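Local atomic coordinates of NTD biosynthesis operon protein NtdA (Bacillus subtilis subsp. subtilis, PDB entry 4K2I), a protein that catalyses the reversible, pyridoxal phosphate-dependent transamination of 3-dehydro-glucose 6-phosphate with glutamate to kanosamine 6-phosphate, a step in antibiotic biosynthesis. Residues A225-G230 / V349-P354; Y248-V253 / L314-R319; S275-E280 / G292-M297. One frame throughout, in Å; residues are numbered along the deposited sequence.

The six segments follow one another like nested brackets along the chain: contact 3 (275-280 with 292-297) falls between the halves of contact 2 (248-253 with 314-319), and those between the halves of contact 1 (225-230 with 349-354). Contact 1 joins the loop after strand 220-224 of the central sheet to the approach to strand 353-356; contact 2 joins the loop after strand 240-244 to helix 312-329. Their centres are about 9 Å apart; they touch through the N250-H351 hydrogen bond and border the same cofactor. Contact 3 lies about 28 and 29 Å from them, centre to centre, though V253 touches M297. At the dimer interface it reaches the other cofactor, so each active site is built from both subunits.

Contact 1. Residues A225-G230 / V349-P354. With PMP (4'-deoxy-4'-aminopyridoxal-5'-phosphate), chain M; EDO (1,2-ethanediol), chain N.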
loop_
_atom_site.group_PDB
_atom_site.type_symbol
_atom_site.label_atom_id
_atom_site.label_comp_id
_atom_site.label_asym_id
_atom_site.label_seq_id
_atom_site.Cartn_x
_atom_site.Cartn_y
_atom_site.Cartn_z
ATOM N N ALA B 225 7.675 -16.453 -3.214
ATOM C CA ALA B 225 8.894 -16.177 -3.970
ATOM C C ALA B 225 9.266 -14.708 -3.834
ATOM O O ALA B 225 9.884 -14.124 -4.728
ATOM C CB ALA B 225 8.690 -16.529 -5.437
ATOM N N CYS B 226 8.890 -14.101 -2.713
ATOM C CA CYS B 226 9.157 -12.683 -2.527
ATOM C C CYS B 226 10.642 -12.315 -2.622
ATOM O O CYS B 226 10.972 -11.190 -2.990
ATOM C CB CYS B 226 8.501 -12.162 -1.250
ATOM S SG CYS B 226 6.684 -12.173 -1.418
ATOM N N GLN B 227 11.530 -13.264 -2.339
ATOM C CA GLN B 227 12.966 -13.012 -2.482
ATOM C C GLN B 227 13.571 -13.714 -3.708
ATOM O O GLN B 227 14.783 -13.752 -3.865
ATOM C CB GLN B 227 13.723 -13.457 -1.220
ATOM C CG GLN B 227 13.205 -12.800 0.060
ATOM C CD GLN B 227 13.966 -13.228 1.300
ATOM O OE1 GLN B 227 14.779 -14.153 1.269
ATOM N NE2 GLN B 227 13.707 -12.547 2.401
ATOM N N GLY B 228 12.732 -14.276 -4.573
ATOM C CA GLY B 228 13.243 -15.124 -5.630
ATOM C C GLY B 228 13.056 -14.672 -7.068
ATOM O O GLY B 228 13.127 -15.507 -7.973
ATOM N N ILE B 229 12.844 -13.379 -7.309
ATOM C CA ILE B 229 12.695 -12.946 -8.697
ATOM C C ILE B 229 13.932 -13.320 -9.512
ATOM O O ILE B 229 15.067 -13.094 -9.082
ATOM C CB ILE B 229 12.347 -11.445 -8.863
ATOM C CG1 ILE B 229 11.958 -11.180 -10.322
ATOM C CG2 ILE B 229 13.513 -10.545 -8.438
ATOM C CD1 ILE B 229 11.012 -10.035 -10.532
ATOM N N GLY B 230 13.703 -13.940 -10.664
ATOM C CA GLY B 230 14.782 -14.352 -11.552
ATOM C C GLY B 230 15.067 -15.847 -11.568
ATOM O O GLY B 230 15.794 -16.327 -12.437
ATOM N N VAL B 349 19.100 -17.117 -6.655
ATOM C CA VAL B 349 19.338 -15.768 -7.152
ATOM C C VAL B 349 20.056 -14.857 -6.148
ATOM O O VAL B 349 20.205 -13.658 -6.383
ATOM C CB VAL B 349 18.047 -15.115 -7.658
ATOM C CG1 VAL B 349 17.578 -15.822 -8.915
ATOM C CG2 VAL B 349 16.971 -15.144 -6.581
ATOM N N TRP B 350 20.482 -15.429 -5.026
ATOM C CA TRP B 350 21.381 -14.739 -4.109
ATOM C C TRP B 350 20.829 -13.408 -3.589
ATOM O O TRP B 350 21.476 -12.364 -3.688
ATOM C CB TRP B 350 22.752 -14.550 -4.783
ATOM C CG TRP B 350 23.287 -15.847 -5.311
ATOM C CD1 TRP B 350 23.378 -16.228 -6.623
ATOM C CD2 TRP B 350 23.753 -16.958 -4.537
ATOM N NE1 TRP B 350 23.895 -17.500 -6.712
ATOM C CE2 TRP B 350 24.132 -17.971 -5.445
ATOM C CE3 TRP B 350 23.903 -17.189 -3.163
ATOM C CZ2 TRP B 350 24.660 -19.198 -5.022
ATOM C CZ3 TRP B 350 24.425 -18.412 -2.742
ATOM C CH2 TRP B 350 24.787 -19.403 -3.672
ATOM N N HIS B 351 19.623 -13.446 -3.045
ATOM C CA HIS B 351 19.064 -12.263 -2.411
ATOM C C HIS B 351 19.832 -11.993 -1.119
ATOM O O HIS B 351 20.159 -10.838 -0.791
ATOM C CB HIS B 351 17.570 -12.444 -2.120
ATOM C CG HIS B 351 16.991 -11.327 -1.320
ATOM N ND1 HIS B 351 16.730 -10.088 -1.860
ATOM C CD2 HIS B 351 16.666 -11.245 -0.009
ATOM C CE1 HIS B 351 16.244 -9.298 -0.921
ATOM N NE2 HIS B 351 16.191 -9.978 0.211
ATOM N N LEU B 352 20.118 -13.080 -0.403
ATOM C CA LEU B 352 20.959 -13.052 0.781
ATOM C C LEU B 352 22.011 -14.161 0.664
ATOM O O LEU B 352 21.824 -15.120 -0.092
ATOM C CB LEU B 352 20.107 -13.191 2.042
ATOM C CG LEU B 352 19.221 -11.989 2.427
ATOM C CD1 LEU B 352 17.942 -12.434 3.118
ATOM C CD2 LEU B 352 19.962 -11.024 3.338
ATOM N N PHE B 353 23.126 -14.017 1.383
ATOM C CA PHE B 353 24.215 -14.985 1.308
ATOM C C PHE B 353 24.544 -15.623 2.664
ATOM O O PHE B 353 25.257 -15.036 3.485
ATOM C CB PHE B 353 25.478 -14.351 0.698
ATOM C CG PHE B 353 26.550 -15.350 0.379
ATOM C CD1 PHE B 353 26.564 -16.006 -0.848
ATOM C CD2 PHE B 353 27.531 -15.665 1.317
ATOM C CE1 PHE B 353 27.552 -16.939 -1.150
ATOM C CE2 PHE B 353 28.519 -16.612 1.025
ATOM C CZ PHE B 353 28.523 -17.253 -0.214
ATOM N N PRO B 354 24.026 -16.839 2.894
ATOM C CA PRO B 354 24.197 -17.526 4.182
ATOM C C PRO B 354 25.384 -18.467 4.263
ATOM O O PRO B 354 25.515 -19.377 3.455
ATOM C CB PRO B 354 22.915 -18.354 4.304
ATOM C CG PRO B 354 22.508 -18.630 2.887
ATOM C CD PRO B 354 22.979 -17.458 2.060
HETATM N N1 PMP M . 8.007 -13.078 2.251
HETATM C C2 PMP M . 9.370 -12.930 2.377
HETATM C C2A PMP M . 10.226 -14.176 2.385
HETATM C C3 PMP M . 9.899 -11.627 2.495
HETATM O O3 PMP M . 11.239 -11.391 2.626
HETATM C C4 PMP M . 9.061 -10.521 2.487
HETATM C C4A PMP M . 9.677 -9.114 2.625
HETATM N N4A PMP M . 10.931 -9.083 3.394
HETATM C C5 PMP M . 7.676 -10.720 2.360
HETATM C C6 PMP M . 7.171 -11.998 2.245
HETATM C C5A PMP M . 6.700 -9.576 2.344
HETATM O O4P PMP M . 6.899 -8.766 1.220
HETATM P P PMP M . 6.438 -7.227 1.249
HETATM O O1P PMP M . 5.100 -7.141 1.942
HETATM O O2P PMP M . 6.406 -6.673 -0.178
HETATM O O3P PMP M . 7.437 -6.462 2.143
HETATM C C1 EDO N . 25.374 -22.892 4.061
HETATM O O1 EDO N . 24.629 -21.986 3.239
HETATM C C2 EDO N . 24.609 -24.208 4.160
HETATM O O2 EDO N . 24.570 -24.829 2.870
#
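The loop 225-230 and the approach to strand 353-356 run roughly antiparallel, the directions from CA of 227 to 230 and from CA of 349 to 352 being 156° apart, with the CA atoms of Q227 and H351 6.1 Å from each other. This is the cofactor loop that follows strand 220-224 in the large domain of a fold-type I aminotransferase, opening with a type I beta turn from A225 to G228. Q227 and H351 cross at about a right angle. A CH-pi contact places Q227 CB off-centre, 4.2 Å from the centroid of the H351 imidazole, and farther out the amide carbon CD of Q227 comes within 3.6 Å of H351 CD2. H351 points its CG anti to its own backbone N (chi1 173°), which sends the ring to Q227; its ND1 is occupied by the amide oxygen of N250. Glutamine suits its place because it is long and two-sided: its OE1 accepts from the backbone of Y201, while NE2 donates to the cofactor and, weakly, to the hydroxyl of Y381. Next to this pair, the two methyls of branched V349 rest on the backbone of 227-230, CG2 lying 3.8 Å from Q227 O and CG1 3.7 Å from G230 C, where glycine accommodates a positive phi. C226 CB sits over one face of the pyridine ring, and Q227 NE2 donates to the ring hydroxyl O3 at 2.7 Å, with an N-H...O angle of 144°.

Contact 2. Residues Y248-V253 / L314-R319; sequences YKNFGV and LNNFKR. With PMP (4'-deoxy-4'-aminopyridoxal-5'-phosphate), chain M; ACT (acetate ion), chain O.
N250 lays its amide over the guanidinium of R319, the two planes only 14° apart, so that OD1 stands 3.1 Å above the centre of the group. It is a stack and not a hydrogen bond, since the N-H bonds of R319 lie in its own plane; a partly negative oxygen over the delocalised positive charge probably adds attraction. The hydrogen bond of OD1 is spent on H351. The other end of the amide, ND2, donates to V349 O and makes a weak bond to N316 OD1 (3.1 Å, 129°), that second amide being turned nearly perpendicular. Asparagine serves well here: one short side chain supplies both an acceptor and a donor, and these partners fix which way round the amide lies. R319 reaches across from its helix with its chain extended from CG to NE (chi2 176°), long enough to bring its edge to a bound acetate, probably from the crystallisation liquor. R319 NH1 bonds to acetate OXT at 2.6 Å and NH2 to both carboxylate oxygens, while NH1 also donates to W350 O. Two waters lie in the guanidinium plane between R319 and N250 O, accepting from R319 NE at 2.8 Å and from NH2 at 2.9 Å. A third links N250 O to N315 ND2. On the far side of the loop K249, the cofactor-binding lysine of this fold-type I aminotransferase, has NZ 3.2 Å from N4A of the aminated cofactor, to which it is not covalently joined. The segment 248-253 lies in the connection between strands 240-244 and 258-262, with F251 resting on helix 299-308; helix 312-329 presents R319 to it while its F317 packs against helices 13-24 and 53-57.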
loop_
_atom_site.group_PDB
_atom_site.type_symbol
_atom_site.label_atom_id
_atom_site.label_comp_id
_atom_site.label_asym_id
_atom_site.label_seq_id
_atom_site.Cartn_x
_atom_site.Cartn_y
_atom_site.Cartn_z
ATOM N N TYR B 248 14.232 -3.292 -1.001
ATOM C CA TYR B 248 15.375 -4.146 -0.661
ATOM C C TYR B 248 15.509 -5.404 -1.532
ATOM O O TYR B 248 16.493 -6.141 -1.418
ATOM C CB TYR B 248 15.287 -4.622 0.791
ATOM C CG TYR B 248 15.381 -3.540 1.826
ATOM C CD1 TYR B 248 16.615 -3.106 2.281
ATOM C CD2 TYR B 248 14.240 -2.963 2.364
ATOM C CE1 TYR B 248 16.717 -2.128 3.233
ATOM C CE2 TYR B 248 14.329 -1.971 3.322
ATOM C CZ TYR B 248 15.576 -1.555 3.750
ATOM O OH TYR B 248 15.692 -0.566 4.704
ATOM N N LYS B 249 14.527 -5.672 -2.376
ATOM C CA LYS B 249 14.530 -6.925 -3.133
ATOM C C LYS B 249 15.469 -6.857 -4.339
ATOM O O LYS B 249 15.917 -5.778 -4.711
ATOM C CB LYS B 249 13.102 -7.294 -3.550
ATOM C CG LYS B 249 12.165 -7.522 -2.361
ATOM C CD LYS B 249 12.668 -8.689 -1.517
ATOM C CE LYS B 249 11.850 -8.889 -0.256
ATOM N NZ LYS B 249 12.086 -7.754 0.692
ATOM N N ASN B 250 15.776 -8.010 -4.935
ATOM C CA ASN B 250 16.592 -8.061 -6.155
ATOM C C ASN B 250 16.068 -7.099 -7.226
ATOM O O ASN B 250 16.835 -6.460 -7.958
ATOM C CB ASN B 250 16.675 -9.491 -6.695
ATOM C CG ASN B 250 17.559 -10.387 -5.841
ATOM O OD1 ASN B 250 17.778 -10.125 -4.650
ATOM N ND2 ASN B 250 18.078 -11.447 -6.446
ATOM N N PHE B 251 14.747 -6.980 -7.283
ATOM C CA PHE B 251 14.111 -5.939 -8.071
ATOM C C PHE B 251 13.027 -5.319 -7.219
ATOM O O PHE B 251 12.120 -6.017 -6.774
ATOM C CB PHE B 251 13.494 -6.511 -9.350
ATOM C CG PHE B 251 12.442 -5.619 -9.965
ATOM C CD1 PHE B 251 12.713 -4.285 -10.234
ATOM C CD2 PHE B 251 11.187 -6.118 -10.273
ATOM C CE1 PHE B 251 11.756 -3.467 -10.788
ATOM C CE2 PHE B 251 10.225 -5.312 -10.835
ATOM C CZ PHE B 251 10.509 -3.975 -11.091
ATOM N N GLY B 252 13.115 -4.011 -7.018
ATOM C CA GLY B 252 12.152 -3.287 -6.207
ATOM C C GLY B 252 11.752 -1.947 -6.800
ATOM O O GLY B 252 12.409 -1.429 -7.713
ATOM N N VAL B 253 10.662 -1.382 -6.297
ATOM C CA VAL B 253 10.248 -0.049 -6.736
ATOM C C VAL B 253 10.694 0.964 -5.676
ATOM O O VAL B 253 11.714 0.743 -5.024
ATOM C CB VAL B 253 8.738 -0.010 -7.053
ATOM C CG1 VAL B 253 8.456 -0.942 -8.222
ATOM C CG2 VAL B 253 7.889 -0.437 -5.836
ATOM N N LEU B 314 21.254 -7.516 -15.207
ATOM C CA LEU B 314 22.597 -7.099 -14.831
ATOM C C LEU B 314 22.819 -7.228 -13.316
ATOM O O LEU B 314 23.852 -7.728 -12.886
ATOM C CB LEU B 314 22.865 -5.662 -15.282
ATOM C CG LEU B 314 24.150 -5.045 -14.707
ATOM C CD1 LEU B 314 25.397 -5.682 -15.312
ATOM C CD2 LEU B 314 24.175 -3.531 -14.892
ATOM N N ASN B 315 21.850 -6.778 -12.515
ATOM C CA ASN B 315 21.991 -6.814 -11.064
ATOM C C ASN B 315 22.004 -8.226 -10.509
ATOM O O ASN B 315 22.802 -8.539 -9.621
ATOM C CB ASN B 315 20.911 -5.978 -10.371
ATOM C CG ASN B 315 21.208 -4.486 -10.416
ATOM O OD1 ASN B 315 22.313 -4.063 -10.767
ATOM N ND2 ASN B 315 20.230 -3.684 -10.041
ATOM N N ASN B 316 21.115 -9.076 -11.024
ATOM C CA ASN B 316 21.119 -10.480 -10.625
ATOM C C ASN B 316 22.441 -11.132 -11.016
ATOM O O ASN B 316 22.988 -11.934 -10.268
ATOM C CB ASN B 316 19.934 -11.248 -11.216
ATOM C CG ASN B 316 18.719 -11.250 -10.296
ATOM O OD1 ASN B 316 18.629 -10.464 -9.339
ATOM N ND2 ASN B 316 17.777 -12.135 -10.581
ATOM N N PHE B 317 22.971 -10.767 -12.177
ATOM C CA PHE B 317 24.279 -11.292 -12.575
ATOM C C PHE B 317 25.398 -10.868 -11.615
ATOM O O PHE B 317 26.242 -11.684 -11.242
ATOM C CB PHE B 317 24.666 -10.905 -14.001
ATOM C CG PHE B 317 26.011 -11.443 -14.399
ATOM C CD1 PHE B 317 26.131 -12.727 -14.901
ATOM C CD2 PHE B 317 27.163 -10.684 -14.228
ATOM C CE1 PHE B 317 27.364 -13.236 -15.240
ATOM C CE2 PHE B 317 28.399 -11.200 -14.558
ATOM C CZ PHE B 317 28.498 -12.469 -15.072
ATOM N N LYS B 318 25.410 -9.594 -11.229
ATOM C CA LYS B 318 26.396 -9.120 -10.268
ATOM C C LYS B 318 26.278 -9.842 -8.922
ATOM O O LYS B 318 27.287 -10.157 -8.310
ATOM C CB LYS B 318 26.318 -7.604 -10.099
ATOM C CG LYS B 318 26.699 -6.832 -11.369
ATOM C CD LYS B 318 26.613 -5.326 -11.157
ATOM C CE LYS B 318 27.742 -4.833 -10.250
ATOM N NZ LYS B 318 27.638 -3.360 -9.989
ATOM N N ARG B 319 25.055 -10.120 -8.470
ATOM C CA ARG B 319 24.873 -10.912 -7.252
ATOM C C ARG B 319 25.503 -12.284 -7.395
ATOM O O ARG B 319 26.156 -12.766 -6.470
ATOM C CB ARG B 319 23.389 -11.076 -6.893
ATOM C CG ARG B 319 22.707 -9.829 -6.338
ATOM C CD ARG B 319 21.203 -10.068 -6.100
ATOM N NE ARG B 319 20.531 -8.852 -5.654
ATOM C CZ ARG B 319 20.407 -8.495 -4.379
ATOM N NH1 ARG B 319 20.885 -9.277 -3.408
ATOM N NH2 ARG B 319 19.798 -7.357 -4.072
HETATM N N1 PMP M . 8.007 -13.078 2.251
HETATM C C2 PMP M . 9.370 -12.930 2.377
HETATM C C2A PMP M . 10.226 -14.176 2.385
HETATM C C3 PMP M . 9.899 -11.627 2.495
HETATM O O3 PMP M . 11.239 -11.391 2.626
HETATM C C4 PMP M . 9.061 -10.521 2.487
HETATM C C4A PMP M . 9.677 -9.114 2.625
HETATM N N4A PMP M . 10.931 -9.083 3.394
HETATM C C5 PMP M . 7.676 -10.720 2.360
HETATM C C6 PMP M . 7.171 -11.998 2.245
HETATM C C5A PMP M . 6.700 -9.576 2.344
HETATM O O4P PMP M . 6.899 -8.766 1.220
HETATM P P PMP M . 6.438 -7.227 1.249
HETATM O O1P PMP M . 5.100 -7.141 1.942
HETATM O O2P PMP M . 6.406 -6.673 -0.178
HETATM O O3P PMP M . 7.437 -6.462 2.143
HETATM C C ACT O . 19.689 -7.131 -0.763
HETATM O O ACT O . 19.229 -6.173 -1.380
HETATM O OXT ACT O . 20.551 -7.830 -1.270
HETATM C CH3 ACT O . 19.206 -7.450 0.628
HETATM O O HOH W 1 17.450 -4.684 -10.127
HETATM O O HOH W 2 19.410 -7.909 -8.052
HETATM O O HOH W 3 18.892 -5.254 -5.926
#

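Contact 3. Residues S275-E280 / G292-M297. With PMP (4'-deoxy-4'-aminopyridoxal-5'-phosphate), chain C.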
loop_
_atom_site.group_PDB
_atom_site.type_symbol
_atom_site.label_atom_id
_atom_site.label_comp_id
_atom_site.label_asym_id
_atom_site.label_seq_id
_atom_site.Cartn_x
_atom_site.Cartn_y
_atom_site.Cartn_z
ATOM N N SER B 275 -8.510 -8.006 -4.601
ATOM C CA SER B 275 -7.516 -6.932 -4.593
ATOM C C SER B 275 -8.195 -5.569 -4.628
ATOM O O SER B 275 -7.579 -4.546 -4.341
ATOM C CB SER B 275 -6.565 -7.057 -5.795
ATOM O OG SER B 275 -7.181 -6.565 -6.986
ATOM N N TYR B 276 -9.463 -5.551 -5.013
ATOM C CA TYR B 276 -10.164 -4.282 -5.135
ATOM C C TYR B 276 -11.627 -4.372 -4.677
ATOM O O TYR B 276 -12.549 -4.425 -5.499
ATOM C CB TYR B 276 -10.041 -3.736 -6.565
ATOM C CG TYR B 276 -10.436 -2.287 -6.662
ATOM C CD1 TYR B 276 -9.797 -1.328 -5.887
ATOM C CD2 TYR B 276 -11.456 -1.873 -7.517
ATOM C CE1 TYR B 276 -10.153 0.002 -5.960
ATOM C CE2 TYR B 276 -11.825 -0.536 -7.596
ATOM C CZ TYR B 276 -11.166 0.394 -6.813
ATOM O OH TYR B 276 -11.516 1.720 -6.869
ATOM N N HIS B 277 -11.806 -4.442 -3.353
ATOM C CA HIS B 277 -13.099 -4.250 -2.685
ATOM C C HIS B 277 -14.185 -5.285 -2.978
ATOM O O HIS B 277 -15.345 -5.060 -2.642
ATOM C CB HIS B 277 -13.644 -2.848 -2.975
ATOM C CG HIS B 277 -12.833 -1.759 -2.358
ATOM N ND1 HIS B 277 -12.669 -1.643 -0.994
ATOM C CD2 HIS B 277 -12.110 -0.758 -2.913
ATOM C CE1 HIS B 277 -11.890 -0.605 -0.737
ATOM N NE2 HIS B 277 -11.540 -0.050 -1.883
ATOM N N GLY B 278 -13.818 -6.403 -3.599
ATOM C CA GLY B 278 -14.790 -7.418 -3.961
ATOM C C GLY B 278 -15.638 -7.021 -5.158
ATOM O O GLY B 278 -16.676 -7.627 -5.421
ATOM N N PHE B 279 -15.205 -5.990 -5.875
ATOM C CA PHE B 279 -15.941 -5.507 -7.038
ATOM C C PHE B 279 -15.813 -6.469 -8.212
ATOM O O PHE B 279 -14.774 -7.115 -8.389
ATOM C CB PHE B 279 -15.421 -4.138 -7.490
ATOM C CG PHE B 279 -15.701 -3.005 -6.524
ATOM C CD1 PHE B 279 -16.695 -3.111 -5.558
ATOM C CD2 PHE B 279 -14.974 -1.821 -6.608
ATOM C CE1 PHE B 279 -16.949 -2.054 -4.683
ATOM C CE2 PHE B 279 -15.221 -0.754 -5.737
ATOM C CZ PHE B 279 -16.205 -0.870 -4.775
ATOM N N GLU B 280 -16.864 -6.564 -9.019
ATOM C CA GLU B 280 -16.736 -7.192 -10.326
ATOM C C GLU B 280 -15.551 -6.562 -11.068
ATOM O O GLU B 280 -15.359 -5.350 -11.006
ATOM C CB GLU B 280 -18.012 -6.991 -11.134
ATOM C CG GLU B 280 -17.903 -7.475 -12.566
ATOM C CD GLU B 280 -19.242 -7.512 -13.276
ATOM O OE1 GLU B 280 -20.266 -7.772 -12.610
ATOM O OE2 GLU B 280 -19.267 -7.282 -14.503
ATOM N N GLY B 292 -13.620 -7.275 -0.098
ATOM C CA GLY B 292 -12.277 -7.251 -0.637
ATOM C C GLY B 292 -11.459 -6.160 0.020
ATOM O O GLY B 292 -11.927 -5.481 0.941
ATOM N N PHE B 293 -10.237 -5.984 -0.462
ATOM C CA PHE B 293 -9.321 -5.038 0.131
ATOM C C PHE B 293 -9.074 -3.883 -0.829
ATOM O O PHE B 293 -9.690 -3.802 -1.891
ATOM C CB PHE B 293 -8.001 -5.735 0.474
ATOM C CG PHE B 293 -8.155 -6.925 1.389
ATOM C CD1 PHE B 293 -8.177 -6.764 2.765
ATOM C CD2 PHE B 293 -8.266 -8.209 0.871
ATOM C CE1 PHE B 293 -8.316 -7.864 3.616
ATOM C CE2 PHE B 293 -8.411 -9.312 1.710
ATOM C CZ PHE B 293 -8.433 -9.142 3.083
ATOM N N ASN B 294 -8.185 -2.980 -0.435
ATOM C CA ASN B 294 -7.735 -1.917 -1.306
ATOM C C ASN B 294 -6.261 -2.165 -1.511
ATOM O O ASN B 294 -5.412 -1.476 -0.930
ATOM C CB ASN B 294 -7.973 -0.553 -0.667
ATOM C CG ASN B 294 -7.684 0.587 -1.620
ATOM O OD1 ASN B 294 -7.442 0.365 -2.803
ATOM N ND2 ASN B 294 -7.710 1.813 -1.112
ATOM N N SER B 295 -5.955 -3.168 -2.326
ATOM C CA SER B 295 -4.595 -3.678 -2.362
ATOM C C SER B 295 -3.979 -3.873 -3.738
ATOM O O SER B 295 -3.105 -4.718 -3.887
ATOM C CB SER B 295 -4.499 -4.980 -1.580
ATOM O OG SER B 295 -4.734 -4.739 -0.209
ATOM N N LYS B 296 -4.413 -3.093 -4.727
ATOM C CA LYS B 296 -3.703 -3.040 -6.007
ATOM C C LYS B 296 -2.422 -2.200 -5.863
ATOM O O LYS B 296 -2.352 -1.305 -5.025
ATOM C CB LYS B 296 -4.589 -2.426 -7.099
ATOM C CG LYS B 296 -5.901 -3.162 -7.368
ATOM C CD LYS B 296 -6.714 -2.425 -8.423
ATOM C CE LYS B 296 -6.066 -2.542 -9.803
ATOM N NZ LYS B 296 -6.640 -1.572 -10.781
ATOM N N MET B 297 -1.419 -2.478 -6.687
ATOM C CA MET B 297 -0.245 -1.609 -6.789
ATOM C C MET B 297 -0.670 -0.244 -7.368
ATOM O O MET B 297 -1.647 -0.176 -8.129
ATOM C CB MET B 297 0.794 -2.281 -7.688
ATOM C CG MET B 297 2.100 -1.521 -7.866
ATOM S SD MET B 297 3.220 -2.486 -8.904
ATOM C CE MET B 297 4.705 -1.486 -8.869
HETATM N N1 PMP C . -14.416 5.731 3.344
HETATM C C2 PMP C . -14.915 6.624 2.411
HETATM C C2A PMP C . -16.171 7.413 2.708
HETATM C C3 PMP C . -14.241 6.797 1.190
HETATM O O3 PMP C . -14.727 7.678 0.257
HETATM C C4 PMP C . -13.083 6.076 0.925
HETATM C C4A PMP C . -12.358 6.262 -0.415
HETATM N N4A PMP C . -13.282 6.574 -1.511
HETATM C C5 PMP C . -12.606 5.175 1.889
HETATM C C6 PMP C . -13.285 5.015 3.088
HETATM C C5A PMP C . -11.363 4.356 1.657
HETATM O O4P PMP C . -10.225 5.174 1.552
HETATM P P PMP C . -8.920 4.667 0.739
HETATM O O1P PMP C . -8.643 3.213 1.019
HETATM O O2P PMP C . -7.738 5.561 1.106
HETATM O O3P PMP C . -9.273 4.767 -0.756
#
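The carbonyl oxygen of F293 sits over the centre of one face of the H277 ring, 3.7 Å above its plane. H277 also touches two neighbouring rings: its CD2 lies over a face of the Y276 ring, offset toward the rim, and its CB methylene over the centre of the F279 ring. At the edge of the Y276 ring, CE1 faces N294 OD1, while K296 brings its CD to 4.1 Å from Y276 CG; the ammonium beyond is too distant for more than a weak cation-pi attraction. F153 of the second subunit meets the imidazole edge-to-face. In the backbone two bonds frame a single bridge between Y276 and N294. S295 N donates to S275 O at 2.9 Å, and H277 N to F293 O at 2.7 Å. F293 O thus accepts a hydrogen bond and also borders the imidazole face. The chain then reverses in a type I' beta turn from Y276 to F279, for which G278 is apt because both central residues have positive phi. G292 is equally well chosen, since its CA comes within 3.4 Å of G278 N, too close for a side chain directed there. N294 runs alongside H277, with N294 CB 3.8 Å from H277 NE2. The CG of N294 is swung beside the carbonyl carbon (chi1 -172°), an orientation that takes its amide out to the cofactor. N294 ND2 donates to phosphate O1P at 2.7 Å, adding to the cofactor bonds made by the second subunit, among them those of its S244, T128 and Q227. Together with substrate-binding Y276, this is the shared active site at the dimer interface characteristic of fold-type I aminotransferases.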